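Local coordinates for putative hemolysin (Streptococcus mutans UA159, PDB 2RK5), which is a putative membrane hemolysin of the UPF0053 family, possibly flavin-binding, of which this chain is the transporter-associated domain, at residues T9-G14 and V78-I83; T27-D32 and F57-N62. All blocks are in the same frame, centred on the assembly; numbering follows the deposited sequence.

Contact 1 (T9-G14 and V78-I83); sequences TYIVLG and VTKLKI
Strand 9-13 runs antiparallel to 78-83, their axes approaching to 4.6 Å at 158°, and Tyr10-Ile83 and Val12-Leu81 form the hydrogen-bonded pairs. Both bonds of the Val12-Leu81 pair are 2.9 Å between N and O, each donor nearly in line with the C=O bond, whereas Ile83 N is tilted 25° from the plane of the Tyr10 carbonyl. Gly14 N extends the pairing to Thr79 O at 2.8 Å, but from above that carbonyl's plane.

Tyr10, Val12, Leu81 and Ile83 share one face. There the two methyls of Val12 divide the work: CG1 meets Ile83 CG1 at 3.9 Å, the side chains crossing at about a right angle, while CG2 lies 3.8 Å from Leu81 CB. Phe25 meets the Tyr10 ring edge-to-face. On the other face, Lys82, with CG anti to the backbone N (chi1 -171°) and an extended chain, brings CE to 3.5 Å from Thr9 CG2. Leu13 CD2 runs beside Lys80, 4.1 Å from its CE. Across the far side of 77-85, Thr79 and Lys80 stand opposite the single Lys72 of strand 64-74, a classic bulge. Strands 9-13 and 77-85 are thus neighbouring inner strands of an antiparallel sheet of order 1-2-5-4-3, with helix 37-45 packed on the Leu81 face.

Contact 2 (T27-D32 and F57-N62); sequences TDLESD and FEVESN
Ser61 turns OG anti to its backbone N (chi1 175°), while the carboxylate of Asp28 occupies the position between backbone N and carbonyl carbon (chi1 69°); together these rotations bring the hydroxyl to both the main chain and the side chain of Asp28. The backbone N-H of Asp28 donates to Ser61 OG at 2.8 Å in a somewhat bent bond. The same hydroxyl is modelled as donating to Asp28 OD1, although the OG to OD1 separation of 2.4 Å is very short and its exact value is doubtful. As modelled, one serine oxygen appears to accept from and donate to the same residue.

Thr27 packs next to this group, its CB 3.4 Å from Ser61 OG. Its own hydroxyl is engaged by Asn22 OD1, an oxygen that also receives the backbone N-H of Leu29, so helix 18-25 fixes the loop on both sides of Asp28. Beyond Ser61, the amide of Asn62 crosses the Asp28 carboxylate with the two planes 45° apart. Asn62 OD1 and Asp28 OD2 lie 3.5 Å from each other without a hydrogen bond, and the amide nitrogen ND2 instead donates to Glu26 O.

The apolar part rests on one methyl: Leu29 CD2 lies 3.9 Å from Val59 CG2 and 3.8 Å from Ser61 CB, touching two residues whose side chains both leave the strand toward the loop. Phe21 and Phe40 add packing to Leu29 from helices 18-25 and 37-45. The chemistry thus divides by position: at the strand's end the buried Ser61 hydroxyl accepts from Asp28 N and, if the short bond is taken at face value, donates to OD1, with a small apolar patch beside it. The N-H and carboxylate of Asp28 both converge on Ser61 OG, tying the loop to the last residue of strand 56-61, and these neighbours would be expected to favour the charged form of Asp28.

Contact 1 and contact 2 reach the same antiparallel sheet in different ways. The first pairs strands 9-13 and 77-85 within it, whereas the second fastens the loop between helices 18-25 and 37-45 to strand 56-61 at the sheet's margin. Their centres are 15 Å apart and their nearest atoms about 7 Å, so they do not touch. Strand 64-74 lies between 77-85 and 56-61 and bridges them: Ile83 touches Leu68, whose backbone bonds to Phe57. Helix 37-45 also spans both regions, meeting Leu81 through Tyr41 and Leu29 through Phe40. Both segments of contact 2 fall within the 63 residues separating 9-14 from 78-83.

Contact 1 (T9-G14 and V78-I83)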
loop_
_atom_site.group_PDB
_atom_site.type_symbol
_atom_site.label_atom_id
_atom_site.label_comp_id
_atom_site.label_asym_id
_atom_site.label_seq_id
_atom_site.Cartn_x
_atom_site.Cartn_y
_atom_site.Cartn_z
ATOM N N THR A 9 -22.971 -9.248 1.785
ATOM C CA THR A 9 -21.577 -9.520 1.449
ATOM C C THR A 9 -21.278 -8.970 0.074
ATOM O O THR A 9 -21.994 -9.257 -0.872
ATOM C CB THR A 9 -21.298 -11.032 1.479
ATOM O OG1 THR A 9 -21.850 -11.585 2.688
ATOM C CG2 THR A 9 -19.802 -11.322 1.367
ATOM N N TYR A 10 -20.200 -8.185 -0.040
ATOM C CA TYR A 10 -19.881 -7.456 -1.263
ATOM C C TYR A 10 -18.406 -7.554 -1.628
ATOM O O TYR A 10 -17.561 -7.726 -0.750
ATOM C CB TYR A 10 -20.235 -5.975 -1.107
ATOM C CG TYR A 10 -21.645 -5.729 -0.648
ATOM C CD1 TYR A 10 -22.643 -5.388 -1.545
ATOM C CD2 TYR A 10 -21.988 -5.864 0.691
ATOM C CE1 TYR A 10 -23.963 -5.193 -1.113
ATOM C CE2 TYR A 10 -23.297 -5.655 1.123
ATOM C CZ TYR A 10 -24.277 -5.328 0.215
ATOM O OH TYR A 10 -25.591 -5.126 0.627
ATOM N N ILE A 11 -18.117 -7.477 -2.925
ATOM C CA ILE A 11 -16.750 -7.248 -3.395
ATOM C C ILE A 11 -16.697 -5.846 -3.956
ATOM O O ILE A 11 -17.548 -5.462 -4.766
ATOM C CB ILE A 11 -16.285 -8.283 -4.450
ATOM C CG1 ILE A 11 -16.339 -9.693 -3.858
ATOM C CG2 ILE A 11 -14.878 -7.988 -4.936
ATOM C CD1 ILE A 11 -15.326 -9.971 -2.786
ATOM N N VAL A 12 -15.728 -5.062 -3.479
ATOM C CA VAL A 12 -15.480 -3.714 -4.003
ATOM C C VAL A 12 -14.077 -3.600 -4.569
ATOM O O VAL A 12 -13.146 -4.178 -4.029
ATOM C CB VAL A 12 -15.699 -2.574 -2.956
ATOM C CG1 VAL A 12 -17.108 -2.678 -2.386
ATOM C CG2 VAL A 12 -14.653 -2.557 -1.888
ATOM N N LEU A 13 -13.959 -2.801 -5.634
ATOM C CA LEU A 13 -12.678 -2.424 -6.164
ATOM C C LEU A 13 -11.970 -1.495 -5.186
ATOM O O LEU A 13 -12.581 -0.572 -4.634
ATOM C CB LEU A 13 -12.811 -1.742 -7.518
ATOM C CG LEU A 13 -13.522 -2.587 -8.574
ATOM C CD1 LEU A 13 -13.428 -1.839 -9.890
ATOM C CD2 LEU A 13 -12.949 -4.011 -8.687
ATOM N N GLY A 14 -10.680 -1.751 -4.972
ATOM C CA GLY A 14 -9.898 -0.927 -4.059
ATOM C C GLY A 14 -9.867 0.534 -4.463
ATOM O O GLY A 14 -9.680 1.426 -3.647
ATOM N N VAL A 78 -3.865 -3.318 -2.312
ATOM C CA VAL A 78 -5.101 -4.080 -2.207
ATOM C C VAL A 78 -5.977 -3.589 -3.338
ATOM O O VAL A 78 -6.445 -2.446 -3.344
ATOM C CB VAL A 78 -5.783 -3.852 -0.865
ATOM C CG1 VAL A 78 -6.964 -4.795 -0.734
ATOM C CG2 VAL A 78 -4.777 -4.093 0.258
ATOM N N THR A 79 -6.250 -4.459 -4.289
ATOM C CA THR A 79 -7.039 -4.092 -5.467
ATOM C C THR A 79 -8.526 -4.505 -5.378
ATOM O O THR A 79 -9.361 -3.948 -6.110
ATOM C CB THR A 79 -6.411 -4.674 -6.718
ATOM O OG1 THR A 79 -6.395 -6.087 -6.603
ATOM C CG2 THR A 79 -4.994 -4.172 -6.866
ATOM N N LYS A 80 -8.847 -5.470 -4.520
ATOM C CA LYS A 80 -10.227 -5.882 -4.252
ATOM C C LYS A 80 -10.382 -6.174 -2.788
ATOM O O LYS A 80 -9.487 -6.752 -2.171
ATOM C CB LYS A 80 -10.639 -7.108 -5.044
ATOM C CG LYS A 80 -10.726 -6.895 -6.541
ATOM C CD LYS A 80 -11.379 -8.071 -7.285
ATOM C CE LYS A 80 -11.389 -7.812 -8.815
ATOM N NZ LYS A 80 -11.890 -8.965 -9.638
ATOM N N LEU A 81 -11.516 -5.743 -2.243
ATOM C CA LEU A 81 -11.869 -5.985 -0.852
ATOM C C LEU A 81 -13.204 -6.699 -0.771
ATOM O O LEU A 81 -14.109 -6.412 -1.549
ATOM C CB LEU A 81 -12.007 -4.675 -0.092
ATOM C CG LEU A 81 -10.759 -3.917 0.332
ATOM C CD1 LEU A 81 -11.167 -2.510 0.806
ATOM C CD2 LEU A 81 -10.054 -4.652 1.484
ATOM N N LYS A 82 -13.331 -7.588 0.209
ATOM C CA LYS A 82 -14.601 -8.142 0.630
ATOM C C LYS A 82 -15.152 -7.289 1.767
ATOM O O LYS A 82 -14.421 -6.975 2.699
ATOM C CB LYS A 82 -14.412 -9.563 1.121
ATOM C CG LYS A 82 -15.696 -10.313 1.382
ATOM C CD LYS A 82 -15.380 -11.724 1.872
ATOM C CE LYS A 82 -16.542 -12.629 1.733
ATOM N NZ LYS A 82 -16.112 -14.049 1.962
ATOM N N ILE A 83 -16.422 -6.909 1.674
ATOM C CA ILE A 83 -17.094 -6.090 2.696
ATOM C C ILE A 83 -18.263 -6.886 3.210
ATOM O O ILE A 83 -19.109 -7.302 2.437
ATOM C CB ILE A 83 -17.652 -4.774 2.101
ATOM C CG1 ILE A 83 -16.581 -4.092 1.259
ATOM C CG2 ILE A 83 -18.217 -3.857 3.210
ATOM C CD1 ILE A 83 -15.384 -3.562 1.987
#

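Contact 2 (T27-D32 and F57-N62)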
loop_
_atom_site.group_PDB
_atom_site.type_symbol
_atom_site.label_atom_id
_atom_site.label_comp_id
_atom_site.label_asym_id
_atom_site.label_seq_id
_atom_site.Cartn_x
_atom_site.Cartn_y
_atom_site.Cartn_z
ATOM N N THR A 27 -22.650 5.070 4.569
ATOM C CA THR A 27 -21.714 5.248 5.659
ATOM C C THR A 27 -21.018 6.616 5.520
ATOM O O THR A 27 -21.335 7.407 4.602
ATOM C CB THR A 27 -20.671 4.098 5.648
ATOM O OG1 THR A 27 -20.115 3.976 4.336
ATOM C CG2 THR A 27 -21.342 2.779 6.002
ATOM N N ASP A 28 -20.116 6.886 6.464
ATOM C CA ASP A 28 -19.391 8.156 6.552
ATOM C C ASP A 28 -17.917 7.932 6.910
ATOM O O ASP A 28 -17.344 8.651 7.739
ATOM C CB ASP A 28 -20.077 9.105 7.580
ATOM C CG ASP A 28 -19.937 8.616 9.050
ATOM O OD1 ASP A 28 -19.431 7.490 9.308
ATOM O OD2 ASP A 28 -20.328 9.391 9.966
ATOM N N LEU A 29 -17.296 6.969 6.245
ATOM C CA LEU A 29 -15.890 6.653 6.506
ATOM C C LEU A 29 -15.029 7.811 6.052
ATOM O O LEU A 29 -15.307 8.411 5.023
ATOM C CB LEU A 29 -15.464 5.428 5.719
ATOM C CG LEU A 29 -16.243 4.154 6.037
ATOM C CD1 LEU A 29 -15.625 2.959 5.323
ATOM C CD2 LEU A 29 -16.345 3.970 7.570
ATOM N N GLU A 30 -14.002 8.125 6.830
ATOM C CA GLU A 30 -13.037 9.138 6.414
ATOM C C GLU A 30 -11.730 8.905 7.111
ATOM O O GLU A 30 -11.688 8.356 8.206
ATOM C CB GLU A 30 -13.553 10.535 6.725
ATOM C CG GLU A 30 -13.796 10.787 8.189
ATOM C CD GLU A 30 -14.405 12.166 8.454
ATOM O OE1 GLU A 30 -13.939 13.171 7.848
ATOM O OE2 GLU A 30 -15.358 12.247 9.268
ATOM N N SER A 31 -10.656 9.312 6.460
ATOM C CA SER A 31 -9.344 9.281 7.079
ATOM C C SER A 31 -8.458 10.310 6.396
ATOM O O SER A 31 -8.598 10.584 5.207
ATOM C CB SER A 31 -8.755 7.888 6.981
ATOM O OG SER A 31 -7.426 7.833 7.403
ATOM N N ASP A 32 -7.555 10.899 7.171
ATOM C CA ASP A 32 -6.633 11.876 6.633
ATOM C C ASP A 32 -5.764 11.271 5.543
ATOM O O ASP A 32 -5.274 10.161 5.689
ATOM C CB ASP A 32 -5.740 12.421 7.763
ATOM C CG ASP A 32 -6.458 13.449 8.659
ATOM O OD1 ASP A 32 -7.567 13.928 8.337
ATOM O OD2 ASP A 32 -5.860 13.817 9.691
ATOM N N PHE A 57 -10.331 -5.564 8.991
ATOM C CA PHE A 57 -10.509 -4.265 9.643
ATOM C C PHE A 57 -11.979 -4.022 9.860
ATOM O O PHE A 57 -12.756 -4.098 8.931
ATOM C CB PHE A 57 -9.931 -3.136 8.779
ATOM C CG PHE A 57 -9.764 -1.836 9.516
ATOM C CD1 PHE A 57 -9.025 -1.780 10.664
ATOM C CD2 PHE A 57 -10.312 -0.668 9.034
ATOM C CE1 PHE A 57 -8.836 -0.596 11.336
ATOM C CE2 PHE A 57 -10.121 0.541 9.725
ATOM C CZ PHE A 57 -9.407 0.555 10.866
ATOM N N GLU A 58 -12.353 -3.750 11.098
ATOM C CA GLU A 58 -13.753 -3.591 11.443
ATOM C C GLU A 58 -14.003 -2.151 11.858
ATOM O O GLU A 58 -13.262 -1.568 12.661
ATOM C CB GLU A 58 -14.129 -4.563 12.569
ATOM C CG GLU A 58 -14.169 -5.994 12.074
ATOM C CD GLU A 58 -14.545 -6.994 13.146
ATOM O OE1 GLU A 58 -15.718 -7.019 13.543
ATOM O OE2 GLU A 58 -13.667 -7.766 13.582
ATOM N N VAL A 59 -15.053 -1.585 11.286
ATOM C CA VAL A 59 -15.452 -0.236 11.652
ATOM C C VAL A 59 -16.953 -0.129 11.791
ATOM O O VAL A 59 -17.685 -0.938 11.255
ATOM C CB VAL A 59 -14.924 0.809 10.646
ATOM C CG1 VAL A 59 -13.400 0.848 10.651
ATOM C CG2 VAL A 59 -15.464 0.559 9.257
ATOM N N GLU A 60 -17.404 0.865 12.539
ATOM C CA GLU A 60 -18.822 1.146 12.666
ATOM C C GLU A 60 -19.107 2.521 12.089
ATOM O O GLU A 60 -18.395 3.483 12.386
ATOM C CB GLU A 60 -19.278 1.106 14.132
ATOM C CG GLU A 60 -20.742 1.479 14.299
ATOM C CD GLU A 60 -21.210 1.300 15.720
ATOM O OE1 GLU A 60 -20.352 1.049 16.618
ATOM O OE2 GLU A 60 -22.440 1.399 15.950
ATOM N N SER A 61 -20.148 2.624 11.271
ATOM C CA SER A 61 -20.505 3.900 10.671
ATOM C C SER A 61 -22.008 3.959 10.378
ATOM O O SER A 61 -22.584 3.055 9.741
ATOM C CB SER A 61 -19.706 4.129 9.384
ATOM O OG SER A 61 -20.144 5.318 8.746
ATOM N N ASN A 62 -22.652 5.010 10.880
ATOM C CA ASN A 62 -24.085 5.231 10.594
ATOM C C ASN A 62 -24.892 4.006 10.962
ATOM O O ASN A 62 -25.841 3.625 10.276
ATOM C CB ASN A 62 -24.297 5.661 9.137
ATOM C CG ASN A 62 -23.798 7.077 8.873
ATOM O OD1 ASN A 62 -23.453 7.808 9.811
ATOM N ND2 ASN A 62 -23.752 7.472 7.604
#